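Local structure of solute-binding protein (Thermoactinomyces vulgaris, 2ZYO) at residues 37-40 against 41-44; 56-59 against 60-63; 293-296 against 297-300. The protein binds cyclodextrins and linear maltodextrins, held here with maltotetraose, and probably delivers them to a membrane sugar transporter. All coordinates share one frame; numbering follows the deposited sequence.

Interaction 1: 37-40 against 41-44; sequences KKWA and GEFT
Glu42 packs back on the preceding turn of helix 30-47, the crossover helix of a beta-alpha-beta unit built with strands 20-25 and 50-55, and Ala40 O receives Thr44 N from the following one. The contact is local, one turn of the helix stacked on the next. Its backbone bonds run from residue i+4 to residue i: Gly41 N to Lys37 O at 2.9 Å, Glu42 N to Lys38 O at 3.0 Å, and Thr44 N to Ala40 O at 3.0 Å, the last with an N-H...O angle of 162°. Ala40 turns its CB to Val51 and Val53 of the sheet, while Gly41 joins the turns through its main chain alone. On another side of the helix, Glu42 CG lies 3.9 Å from Trp39 CE3. The indole, whose NE1 is hydrogen-bonded to Ser311 OG, also has Lys38 CE over one of its faces, toward the rim. A bend in the Glu42 chain (chi2 -69°) brings its carboxylate round toward the lysine, yet Lys38 NZ and Glu42 OE2 stay 4.7 Å apart. A water bridges them, accepting from Lys38 NZ at 2.8 Å and donating to Glu42 OE2 at 2.6 Å.

Interaction 2: 56-59 against 60-63; sequences VALL and KQQE
Gln61 reaches back to Val56 across the turn that carries the chain from strand 50-55 into helix 61-71, a local contact made partly of backbone bonds and partly of one long amide side chain. Ala57 O accepts from Lys60 N at 2.9 Å, closing a type I beta-turn over Leu58 and Leu59. With CG beside its own backbone N (chi1 -73°) and the rest of the chain extended, Gln61 folds back along the turn. Its NE2 donates to Val56 O at 3.1 Å, nearly straight (166° at the hydrogen). The acceptor lies close to the amide plane, whereas the donor stands 38° above the carbonyl plane. Val56 CG1 packs on Gln61 CG at 3.6 Å. The other end of the amide, OE1, accepts from Thr79 N, which fixes its rotation. A leucine here would probably cost Val56 O its amide donor and Thr79 N its acceptor, loosening the tie between turn and sheet. Water carries the helical bonding pattern into the turn: one molecule links Leu58 O to Gln62 N, and another, 2.9 Å from Leu59 O, joins Glu63 N and Glu63 OE1. Gln61 touches Trp24 of strand 20-25 and Val78 and Trp80 of strand 77-81, while Gln62 leans on Glu87 and Ala88 of helix 85-90.

Interaction 3: 293-296 against 297-300; sequences PKYA and TELM
A chi1 of -59° puts Thr297 OG1 beside its own backbone N, where both can reach back to Pro293 O one turn earlier. Tyr295 (chi1 -85°) and Glu298 both hold CG beside the backbone N, and the two side chains run alongside each other, pointing the same way, with the rest of the Glu298 chain extended. Thr297 OG1 donates to Pro293 O at 2.6 Å and Thr297 N at 2.9 Å, from opposite faces of the carbonyl plane, so two bonds grip the one oxygen. Glu298 OE1 comes to 3.7 Å from Tyr295 CD2, with the carboxylate turned 78° against the ring, and Glu298 CG lies 3.4 Å from Lys294 O. These residues form the opening turns of helix 293-302, which follows strand 278-287 in the solute-binding protein fold. At the start of the helix, the carboxylate of Glu15 accepts from Lys294 N and Tyr295 N. Further along, Leu299 N bonds to Tyr295 O at 3.0 Å and Met300 N to Ala296 O at 2.9 Å. The buried side of the helix faces beta-sheet: Ala296 rests on Leu77 and Leu286, and Leu299 on Leu77, Leu21 and Val23. Met300 reaches Leu77 and Trp284.

In the fold
All three contacts are partly buried. Interactions 1 and 3 lie on neighbouring helices, their centres about 14 Å apart, and touch directly: Phe43 CG packs 3.6 Å from Leu299 CD1. Each has a nonpolar side turned inward and charged residues outward, on a frame of regular helix bonds. Interaction 2, at a turn, relies instead on a side-chain amide and two waters. With its centre about 21 Å from each of the others, it touches neither and lies toward the sugar, the Leu59 side chain being about 8 Å from a glucose unit of the bound maltodextrin. Interactions 2 and 3 both pack on strands 20-25 and 77-81; interaction 1 packs on strand 50-55, whose exit leads into interaction 2.

Interaction 1: 37-40 against 41-44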
# COMPACT_ATOMS: atom_id res chain seq x y z
N LYS A 37 -22.06 1.26 4.32
CA LYS A 37 -23.52 1.36 4.37
C LYS A 37 -24.00 1.82 5.75
O LYS A 37 -24.93 2.61 5.85
CB LYS A 37 -24.18 0.04 3.97
CG LYS A 37 -24.08 -0.29 2.48
CD LYS A 37 -24.89 -1.54 2.13
CE LYS A 37 -24.72 -1.94 0.67
NZ LYS A 37 -25.19 -0.92 -0.31
N LYS A 38 -23.34 1.33 6.80
CA LYS A 38 -23.68 1.72 8.17
C LYS A 38 -23.49 3.22 8.38
O LYS A 38 -24.40 3.92 8.84
CB LYS A 38 -22.86 0.93 9.20
CG LYS A 38 -23.09 1.39 10.64
CD LYS A 38 -22.04 0.84 11.58
CE LYS A 38 -22.15 1.48 12.96
NZ LYS A 38 -23.44 1.18 13.65
N TRP A 39 -22.30 3.71 8.05
CA TRP A 39 -21.97 5.11 8.32
C TRP A 39 -22.64 6.09 7.36
O TRP A 39 -22.99 7.20 7.76
CB TRP A 39 -20.46 5.30 8.44
CG TRP A 39 -19.99 4.63 9.69
CD1 TRP A 39 -19.34 3.43 9.79
CD2 TRP A 39 -20.22 5.07 11.03
NE1 TRP A 39 -19.13 3.12 11.11
CE2 TRP A 39 -19.66 4.11 11.89
CE3 TRP A 39 -20.84 6.20 11.59
CZ2 TRP A 39 -19.69 4.24 13.28
CZ3 TRP A 39 -20.87 6.33 12.97
CH2 TRP A 39 -20.30 5.35 13.80
N ALA A 40 -22.85 5.67 6.11
CA ALA A 40 -23.70 6.42 5.19
C ALA A 40 -25.10 6.54 5.79
O ALA A 40 -25.71 7.61 5.77
CB ALA A 40 -23.76 5.74 3.84
N GLY A 41 -25.60 5.43 6.35
CA GLY A 41 -26.89 5.41 7.03
C GLY A 41 -26.99 6.41 8.17
O GLY A 41 -28.00 7.10 8.31
N GLU A 42 -25.93 6.49 8.98
CA GLU A 42 -25.86 7.45 10.08
C GLU A 42 -25.83 8.90 9.59
O GLU A 42 -26.43 9.77 10.22
CB GLU A 42 -24.65 7.17 10.99
CG GLU A 42 -24.76 5.89 11.82
CD GLU A 42 -25.81 5.95 12.92
OE1 GLU A 42 -26.14 7.06 13.40
OE2 GLU A 42 -26.30 4.88 13.32
N PHE A 43 -25.14 9.14 8.48
CA PHE A 43 -25.14 10.48 7.86
C PHE A 43 -26.55 10.87 7.42
O PHE A 43 -26.98 12.00 7.65
CB PHE A 43 -24.16 10.53 6.68
CG PHE A 43 -24.02 11.91 6.08
CD1 PHE A 43 -23.12 12.82 6.61
CD2 PHE A 43 -24.77 12.28 4.97
CE1 PHE A 43 -22.97 14.10 6.05
CE2 PHE A 43 -24.64 13.55 4.40
CZ PHE A 43 -23.74 14.45 4.94
N THR A 44 -27.25 9.93 6.79
CA THR A 44 -28.63 10.15 6.36
C THR A 44 -29.55 10.43 7.54
O THR A 44 -30.39 11.34 7.49
CB THR A 44 -29.14 8.94 5.55
OG1 THR A 44 -28.38 8.82 4.34
CG2 THR A 44 -30.61 9.09 5.20
O HOH W 1 -25.78 2.41 12.71

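Interaction 2: 56-59 against 60-63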
# COMPACT_ATOMS: atom_id res chain seq x y z
N VAL A 56 -19.08 -1.25 -6.23
CA VAL A 56 -18.16 -1.21 -7.37
C VAL A 56 -16.76 -1.58 -6.89
O VAL A 56 -16.24 -0.98 -5.93
CB VAL A 56 -18.10 0.18 -8.07
CG1 VAL A 56 -17.27 0.09 -9.35
CG2 VAL A 56 -19.49 0.71 -8.40
N ALA A 57 -16.15 -2.56 -7.54
CA ALA A 57 -14.82 -3.03 -7.18
C ALA A 57 -13.82 -1.88 -7.21
O ALA A 57 -13.85 -1.05 -8.11
CB ALA A 57 -14.38 -4.14 -8.11
N LEU A 58 -12.94 -1.84 -6.21
CA LEU A 58 -11.95 -0.77 -6.08
C LEU A 58 -11.21 -0.47 -7.38
O LEU A 58 -11.15 0.69 -7.81
CB LEU A 58 -10.95 -1.10 -4.96
CG LEU A 58 -11.12 -0.48 -3.57
CD1 LEU A 58 -12.57 -0.20 -3.19
CD2 LEU A 58 -10.46 -1.39 -2.54
N LEU A 59 -10.67 -1.50 -8.02
CA LEU A 59 -9.86 -1.32 -9.22
C LEU A 59 -10.67 -1.15 -10.50
O LEU A 59 -10.10 -1.06 -11.59
CB LEU A 59 -8.83 -2.45 -9.35
CG LEU A 59 -7.76 -2.54 -8.26
CD1 LEU A 59 -6.82 -3.71 -8.52
CD2 LEU A 59 -6.96 -1.23 -8.12
N LYS A 60 -11.99 -1.09 -10.36
CA LYS A 60 -12.88 -0.81 -11.49
C LYS A 60 -13.50 0.59 -11.42
O LYS A 60 -14.08 1.07 -12.40
CB LYS A 60 -13.99 -1.86 -11.57
CG LYS A 60 -13.50 -3.23 -11.99
CD LYS A 60 -14.65 -4.13 -12.38
CE LYS A 60 -14.17 -5.52 -12.74
NZ LYS A 60 -13.35 -5.54 -14.00
N GLN A 61 -13.36 1.24 -10.27
CA GLN A 61 -14.01 2.53 -10.03
C GLN A 61 -13.50 3.66 -10.91
O GLN A 61 -14.29 4.49 -11.38
CB GLN A 61 -13.91 2.92 -8.55
CG GLN A 61 -14.82 2.10 -7.64
CD GLN A 61 -15.02 2.73 -6.28
OE1 GLN A 61 -14.86 3.94 -6.10
NE2 GLN A 61 -15.39 1.91 -5.31
N GLN A 62 -12.19 3.70 -11.14
CA GLN A 62 -11.59 4.75 -11.95
C GLN A 62 -12.12 4.69 -13.39
O GLN A 62 -12.51 5.71 -13.96
CB GLN A 62 -10.06 4.65 -11.91
CG GLN A 62 -9.35 5.97 -12.20
CD GLN A 62 -7.88 5.97 -11.83
OE1 GLN A 62 -7.44 5.27 -10.91
NE2 GLN A 62 -7.10 6.77 -12.54
N GLU A 63 -12.14 3.48 -13.96
CA GLU A 63 -12.68 3.26 -15.30
C GLU A 63 -14.18 3.57 -15.38
O GLU A 63 -14.64 4.18 -16.34
CB GLU A 63 -12.42 1.82 -15.76
CG GLU A 63 -10.98 1.55 -16.16
CD GLU A 63 -10.62 0.07 -16.14
OE1 GLU A 63 -10.83 -0.58 -15.09
OE2 GLU A 63 -10.13 -0.44 -17.17
O HOH W 2 -10.21 1.99 -10.02
O HOH W 3 -10.51 1.41 -12.97

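Interaction 3: 293-296 against 297-300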
# COMPACT_ATOMS: atom_id res chain seq x y z
N PRO A 293 -19.84 19.46 -4.15
CA PRO A 293 -18.53 19.28 -3.53
C PRO A 293 -18.51 19.56 -2.02
O PRO A 293 -17.88 18.81 -1.26
CB PRO A 293 -17.63 20.28 -4.28
CG PRO A 293 -18.57 21.27 -4.87
CD PRO A 293 -19.79 20.48 -5.22
N LYS A 294 -19.19 20.62 -1.58
CA LYS A 294 -19.18 20.98 -0.15
C LYS A 294 -19.90 19.96 0.72
O LYS A 294 -19.38 19.54 1.75
CB LYS A 294 -19.74 22.39 0.07
CG LYS A 294 -18.89 23.49 -0.54
CD LYS A 294 -19.49 24.86 -0.27
CE LYS A 294 -18.64 25.96 -0.89
NZ LYS A 294 -19.25 27.31 -0.68
N TYR A 295 -21.10 19.56 0.31
CA TYR A 295 -21.86 18.54 1.04
C TYR A 295 -21.18 17.17 0.97
O TYR A 295 -21.14 16.45 1.98
CB TYR A 295 -23.29 18.45 0.51
CG TYR A 295 -24.25 19.44 1.13
CD1 TYR A 295 -24.50 20.67 0.51
CD2 TYR A 295 -24.92 19.15 2.32
CE1 TYR A 295 -25.40 21.58 1.07
CE2 TYR A 295 -25.81 20.06 2.89
CZ TYR A 295 -26.04 21.27 2.26
OH TYR A 295 -26.93 22.16 2.82
N ALA A 296 -20.64 16.82 -0.19
CA ALA A 296 -19.93 15.54 -0.34
C ALA A 296 -18.69 15.48 0.54
O ALA A 296 -18.35 14.42 1.06
CB ALA A 296 -19.57 15.29 -1.80
N THR A 297 -18.02 16.62 0.71
CA THR A 297 -16.83 16.71 1.56
C THR A 297 -17.21 16.59 3.04
O THR A 297 -16.45 16.04 3.84
CB THR A 297 -16.03 18.00 1.29
OG1 THR A 297 -15.64 18.02 -0.09
CG2 THR A 297 -14.78 18.07 2.15
N GLU A 298 -18.39 17.09 3.40
CA GLU A 298 -18.93 16.88 4.74
C GLU A 298 -19.23 15.40 4.98
O GLU A 298 -18.93 14.87 6.06
CB GLU A 298 -20.17 17.74 4.98
CG GLU A 298 -19.83 19.22 5.11
CD GLU A 298 -21.03 20.14 5.14
OE1 GLU A 298 -22.14 19.71 4.75
OE2 GLU A 298 -20.85 21.31 5.54
N LEU A 299 -19.79 14.72 3.98
CA LEU A 299 -19.99 13.28 4.06
C LEU A 299 -18.65 12.55 4.20
O LEU A 299 -18.52 11.64 5.03
CB LEU A 299 -20.77 12.76 2.85
CG LEU A 299 -20.90 11.24 2.65
CD1 LEU A 299 -21.63 10.55 3.81
CD2 LEU A 299 -21.60 10.95 1.34
N MET A 300 -17.67 12.95 3.41
CA MET A 300 -16.34 12.34 3.45
C MET A 300 -15.73 12.42 4.85
O MET A 300 -15.12 11.46 5.32
CB MET A 300 -15.40 13.00 2.44
CG MET A 300 -14.06 12.31 2.34
SD MET A 300 -12.83 13.20 1.37
CE MET A 300 -13.50 13.01 -0.29